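Local coordinates for protein beta-lactamase/D-alanine Carboxypeptidase (Yersinia pestis, PDB 3RJU) that probably acts as a serine beta-lactamase or D-alanine carboxypeptidase of the penicillin-binding protein family, hydrolysing beta-lactams or D-Ala-D-Ala peptides, at residues I187-P200 / G228-Q242. Sequence-based numbering, arbitrary orientation.
Sequences ITAPLGMKNTTLTP and GIYSTPEDMQHWMQQ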
# COMPACT_ATOMS: atom_id res chain seq x y z
N ILE A 187 8.82 3.82 -10.99
CA ILE A 187 9.07 3.88 -9.56
C ILE A 187 10.45 3.37 -9.12
O ILE A 187 11.26 4.14 -8.59
CB ILE A 187 7.99 3.12 -8.76
CG1 ILE A 187 6.62 3.73 -9.01
CG2 ILE A 187 8.32 3.18 -7.26
CD1 ILE A 187 5.47 3.06 -8.24
N THR A 188 10.70 2.09 -9.30
CA THR A 188 11.85 1.48 -8.64
C THR A 188 13.20 1.81 -9.28
O THR A 188 14.18 2.03 -8.57
CB THR A 188 11.68 -0.06 -8.49
OG1 THR A 188 11.76 -0.70 -9.77
CG2 THR A 188 10.34 -0.39 -7.81
N ALA A 189 13.29 1.84 -10.61
CA ALA A 189 14.56 2.14 -11.24
C ALA A 189 15.04 3.58 -10.96
O ALA A 189 16.21 3.79 -10.60
CB ALA A 189 14.54 1.82 -12.75
N PRO A 190 14.14 4.58 -11.09
CA PRO A 190 14.61 5.94 -10.81
C PRO A 190 15.06 6.14 -9.36
O PRO A 190 15.91 7.00 -9.10
CB PRO A 190 13.38 6.81 -11.10
CG PRO A 190 12.58 6.00 -12.08
CD PRO A 190 12.80 4.56 -11.69
N LEU A 191 14.52 5.37 -8.43
CA LEU A 191 14.86 5.55 -7.03
C LEU A 191 15.90 4.54 -6.55
O LEU A 191 16.31 4.58 -5.39
CB LEU A 191 13.62 5.49 -6.16
CG LEU A 191 12.63 6.64 -6.31
CD1 LEU A 191 11.42 6.39 -5.41
CD2 LEU A 191 13.29 7.97 -5.96
N GLY A 192 16.33 3.65 -7.43
CA GLY A 192 17.34 2.67 -7.06
C GLY A 192 16.84 1.70 -6.01
O GLY A 192 17.63 1.24 -5.17
N MSE A 193 15.55 1.39 -6.04
CA MSE A 193 14.94 0.40 -5.15
C MSE A 193 15.17 -0.98 -5.74
O MSE A 193 14.28 -1.58 -6.38
CB MSE A 193 13.45 0.68 -4.99
CG MSE A 193 13.18 2.05 -4.32
SE MSE A 193 11.34 2.66 -4.53
CE MSE A 193 10.50 1.40 -3.34
N LYS A 194 16.38 -1.47 -5.52
CA LYS A 194 16.91 -2.61 -6.25
C LYS A 194 16.34 -3.91 -5.74
O LYS A 194 16.57 -4.96 -6.34
CB LYS A 194 18.43 -2.66 -6.09
CG LYS A 194 18.83 -2.70 -4.63
CD LYS A 194 20.32 -2.57 -4.39
CE LYS A 194 20.61 -2.49 -2.90
NZ LYS A 194 22.06 -2.27 -2.62
N ASN A 195 15.60 -3.86 -4.63
CA ASN A 195 14.97 -5.07 -4.11
C ASN A 195 13.45 -5.00 -4.07
O ASN A 195 12.81 -5.73 -3.31
CB ASN A 195 15.52 -5.39 -2.72
CG ASN A 195 16.90 -5.98 -2.77
OD1 ASN A 195 17.13 -6.93 -3.50
ND2 ASN A 195 17.84 -5.40 -2.03
N THR A 196 12.87 -4.11 -4.88
CA THR A 196 11.43 -3.92 -4.89
C THR A 196 10.88 -4.52 -6.18
O THR A 196 11.22 -4.08 -7.29
CB THR A 196 11.05 -2.43 -4.74
OG1 THR A 196 11.55 -1.94 -3.48
CG2 THR A 196 9.53 -2.22 -4.79
N THR A 197 10.05 -5.56 -6.05
CA THR A 197 9.81 -6.45 -7.17
C THR A 197 8.57 -7.32 -6.94
O THR A 197 8.15 -7.53 -5.81
CB THR A 197 11.04 -7.38 -7.39
OG1 THR A 197 10.83 -8.19 -8.55
CG2 THR A 197 11.30 -8.28 -6.18
N LEU A 198 8.00 -7.81 -8.04
CA LEU A 198 6.94 -8.81 -8.03
C LEU A 198 7.50 -10.17 -8.42
O LEU A 198 6.80 -11.18 -8.40
CB LEU A 198 5.83 -8.43 -9.01
CG LEU A 198 5.05 -7.17 -8.68
CD1 LEU A 198 4.39 -6.58 -9.93
CD2 LEU A 198 4.04 -7.43 -7.56
N THR A 199 8.78 -10.19 -8.77
CA THR A 199 9.40 -11.40 -9.27
C THR A 199 10.78 -11.60 -8.62
O THR A 199 11.82 -11.47 -9.28
CB THR A 199 9.55 -11.35 -10.81
OG1 THR A 199 10.30 -10.18 -11.18
CG2 THR A 199 8.17 -11.24 -11.48
N PRO A 200 10.80 -11.90 -7.32
CA PRO A 200 12.09 -12.02 -6.63
C PRO A 200 12.95 -13.17 -7.13
O PRO A 200 12.45 -14.22 -7.55
CB PRO A 200 11.69 -12.24 -5.17
CG PRO A 200 10.31 -12.83 -5.24
CD PRO A 200 9.66 -12.16 -6.43
N GLY A 228 1.03 -7.47 -4.12
CA GLY A 228 2.11 -8.43 -4.30
C GLY A 228 3.54 -7.97 -4.10
O GLY A 228 4.46 -8.78 -4.13
N ILE A 229 3.76 -6.67 -3.93
CA ILE A 229 5.13 -6.15 -4.02
C ILE A 229 6.00 -6.58 -2.84
O ILE A 229 5.60 -6.48 -1.69
CB ILE A 229 5.16 -4.60 -4.24
CG1 ILE A 229 4.58 -4.24 -5.61
CG2 ILE A 229 6.59 -4.04 -4.08
CD1 ILE A 229 4.45 -2.74 -5.83
N TYR A 230 7.18 -7.10 -3.15
CA TYR A 230 8.22 -7.31 -2.15
C TYR A 230 9.11 -6.08 -2.13
O TYR A 230 9.35 -5.45 -3.17
CB TYR A 230 9.09 -8.49 -2.51
CG TYR A 230 8.43 -9.84 -2.63
CD1 TYR A 230 8.42 -10.74 -1.56
CD2 TYR A 230 7.87 -10.26 -3.84
CE1 TYR A 230 7.86 -11.98 -1.67
CE2 TYR A 230 7.29 -11.53 -3.96
CZ TYR A 230 7.31 -12.39 -2.88
OH TYR A 230 6.75 -13.64 -3.00
N SER A 231 9.65 -5.74 -0.96
CA SER A 231 10.60 -4.65 -0.88
C SER A 231 11.57 -4.88 0.28
O SER A 231 11.73 -6.02 0.76
CB SER A 231 9.86 -3.30 -0.75
OG SER A 231 10.74 -2.20 -0.92
N THR A 232 12.22 -3.81 0.74
CA THR A 232 13.08 -3.90 1.92
C THR A 232 12.89 -2.61 2.70
O THR A 232 12.39 -1.61 2.14
CB THR A 232 14.57 -3.97 1.53
OG1 THR A 232 14.90 -2.80 0.77
CG2 THR A 232 14.88 -5.24 0.72
N PRO A 233 13.28 -2.59 3.97
CA PRO A 233 13.18 -1.32 4.69
C PRO A 233 13.94 -0.19 3.99
O PRO A 233 13.40 0.91 3.88
CB PRO A 233 13.80 -1.65 6.05
CG PRO A 233 13.44 -3.14 6.25
CD PRO A 233 13.65 -3.71 4.86
N GLU A 234 15.14 -0.44 3.49
CA GLU A 234 15.91 0.66 2.90
C GLU A 234 15.26 1.16 1.59
O GLU A 234 15.26 2.37 1.32
CB GLU A 234 17.40 0.27 2.70
CG GLU A 234 17.63 -0.72 1.58
CD GLU A 234 19.03 -1.30 1.57
OE1 GLU A 234 19.89 -0.84 2.36
OE2 GLU A 234 19.27 -2.23 0.76
N ASP A 235 14.70 0.25 0.80
CA ASP A 235 14.01 0.67 -0.43
C ASP A 235 12.80 1.51 -0.07
O ASP A 235 12.53 2.54 -0.72
CB ASP A 235 13.52 -0.53 -1.26
CG ASP A 235 14.63 -1.18 -2.09
OD1 ASP A 235 15.83 -0.89 -1.89
OD2 ASP A 235 14.29 -2.01 -2.95
N MSE A 236 12.05 1.08 0.94
CA MSE A 236 10.85 1.80 1.36
C MSE A 236 11.18 3.16 1.95
O MSE A 236 10.39 4.10 1.80
CB MSE A 236 10.00 0.96 2.32
CG MSE A 236 9.45 -0.31 1.69
SE MSE A 236 8.38 0.08 0.09
CE MSE A 236 7.14 1.30 0.94
N GLN A 237 12.33 3.27 2.62
CA GLN A 237 12.78 4.59 3.07
C GLN A 237 12.88 5.55 1.88
O GLN A 237 12.39 6.69 1.93
CB GLN A 237 14.14 4.51 3.77
CG GLN A 237 14.65 5.86 4.22
CD GLN A 237 16.15 5.85 4.51
OE1 GLN A 237 16.69 4.86 5.02
NE2 GLN A 237 16.84 6.96 4.19
N HIS A 238 13.52 5.10 0.81
CA HIS A 238 13.71 5.94 -0.37
C HIS A 238 12.37 6.33 -1.01
O HIS A 238 12.20 7.48 -1.43
CB HIS A 238 14.64 5.26 -1.38
CG HIS A 238 16.02 5.04 -0.87
ND1 HIS A 238 16.77 6.05 -0.31
CD2 HIS A 238 16.79 3.92 -0.80
CE1 HIS A 238 17.95 5.57 0.07
NE2 HIS A 238 17.98 4.28 -0.21
N TRP A 239 11.43 5.39 -1.06
CA TRP A 239 10.11 5.66 -1.62
C TRP A 239 9.37 6.69 -0.78
O TRP A 239 8.82 7.67 -1.30
CB TRP A 239 9.28 4.38 -1.74
CG TRP A 239 8.04 4.58 -2.54
CD1 TRP A 239 7.96 4.58 -3.90
CD2 TRP A 239 6.72 4.83 -2.05
NE1 TRP A 239 6.66 4.83 -4.29
CE2 TRP A 239 5.88 4.98 -3.18
CE3 TRP A 239 6.16 4.93 -0.78
CZ2 TRP A 239 4.51 5.23 -3.07
CZ3 TRP A 239 4.80 5.19 -0.66
CH2 TRP A 239 3.99 5.33 -1.81
N MSE A 240 9.36 6.48 0.52
CA MSE A 240 8.62 7.36 1.41
C MSE A 240 9.21 8.78 1.38
O MSE A 240 8.48 9.77 1.49
CB MSE A 240 8.65 6.78 2.84
CG MSE A 240 7.84 7.60 3.81
SE MSE A 240 7.47 6.67 5.49
CE MSE A 240 9.28 6.64 6.21
N GLN A 241 10.53 8.88 1.24
CA GLN A 241 11.22 10.17 1.26
C GLN A 241 10.69 11.13 0.19
O GLN A 241 10.72 12.35 0.38
CB GLN A 241 12.74 9.98 1.07
CG GLN A 241 13.57 11.29 1.11
CD GLN A 241 13.54 11.95 2.47
OE1 GLN A 241 14.24 11.52 3.38
NE2 GLN A 241 12.70 12.97 2.62
N GLN A 242 10.21 10.60 -0.94
CA GLN A 242 9.76 11.50 -2.02
C GLN A 242 8.52 12.32 -1.66
O GLN A 242 8.20 13.29 -2.34
CB GLN A 242 9.60 10.82 -3.39
CG GLN A 242 9.61 9.31 -3.45
CD GLN A 242 8.63 8.73 -4.47
OE1 GLN A 242 8.66 9.06 -5.67
NE2 GLN A 242 7.76 7.88 -4.01
O HOH W 1 17.65 1.15 -1.71
O HOH W 2 21.70 -3.05 0.03
O HOH W 3 17.20 -2.98 -0.73
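Asp-235, in the first turn of helix 233-241, reaches into the type I turn Met-193 to Thr-196 that follows helix 179-191. Its CB lies 3.3 Å from Thr-196 OG1, and CG packs against CA of Met-193. At the tip the two oxygens divide the work: Asp-235 OD2 accepts from Asn-195 N (2.8 Å) on its syn lone pair and from Thr-196 OG1 on its anti lone pair, while OD1 accepts from two waters. A short carboxylate suits this place because one oxygen can accept from both the turn's N-H and a threonine hydroxyl while the other meets water; the chain of hydroxyls runs on, with Ser-231 OG donating to Thr-196 OG1 (2.7 Å). One of the waters also binds Asn-195 ND2, Glu-234 OE2 and Thr-232 OG1, the hydroxyl that caps the helix by accepting from Asp-235 N; Asn-195 OD1 accepts from Arg-207 and Gln-204. Gly-192 ends the preceding helix in a Schellman motif, its positive phi easily adopted without a side chain.

Beyond the turn, Thr-197 and Tyr-230 form a single antiparallel hydrogen-bonded pair: Thr-197 N donates to Tyr-230 O at 3.0 Å and Tyr-230 N to Thr-197 O at 2.9 Å. Pro-200 CG rests over one face of the Tyr-230 ring, a CH-pi contact 3.9 Å from its centroid, and Thr-197 O lies at the ring edge.

At the other end selenomethionine Met-193, its flexible chain bent at chi3 (72°), curls its CE to 3.6 Å from Trp-239 CB and sets SE at the edge of the indole's five-membered ring, a Met-aromatic contact. Ile-187 CG2 meets the same edge at Trp-239 CD1 (3.7 Å).

The axes of segments 187-191 and 233-241 are almost perpendicular (92°). Helix 64-77 packs against Ile-187, Met-236 and Trp-239, whose NE1 bonds Glu-70; strands 25-32 and 309-316 of the large antiparallel sheet back helix 233-241, and strand 58-59 pairs with 230-231.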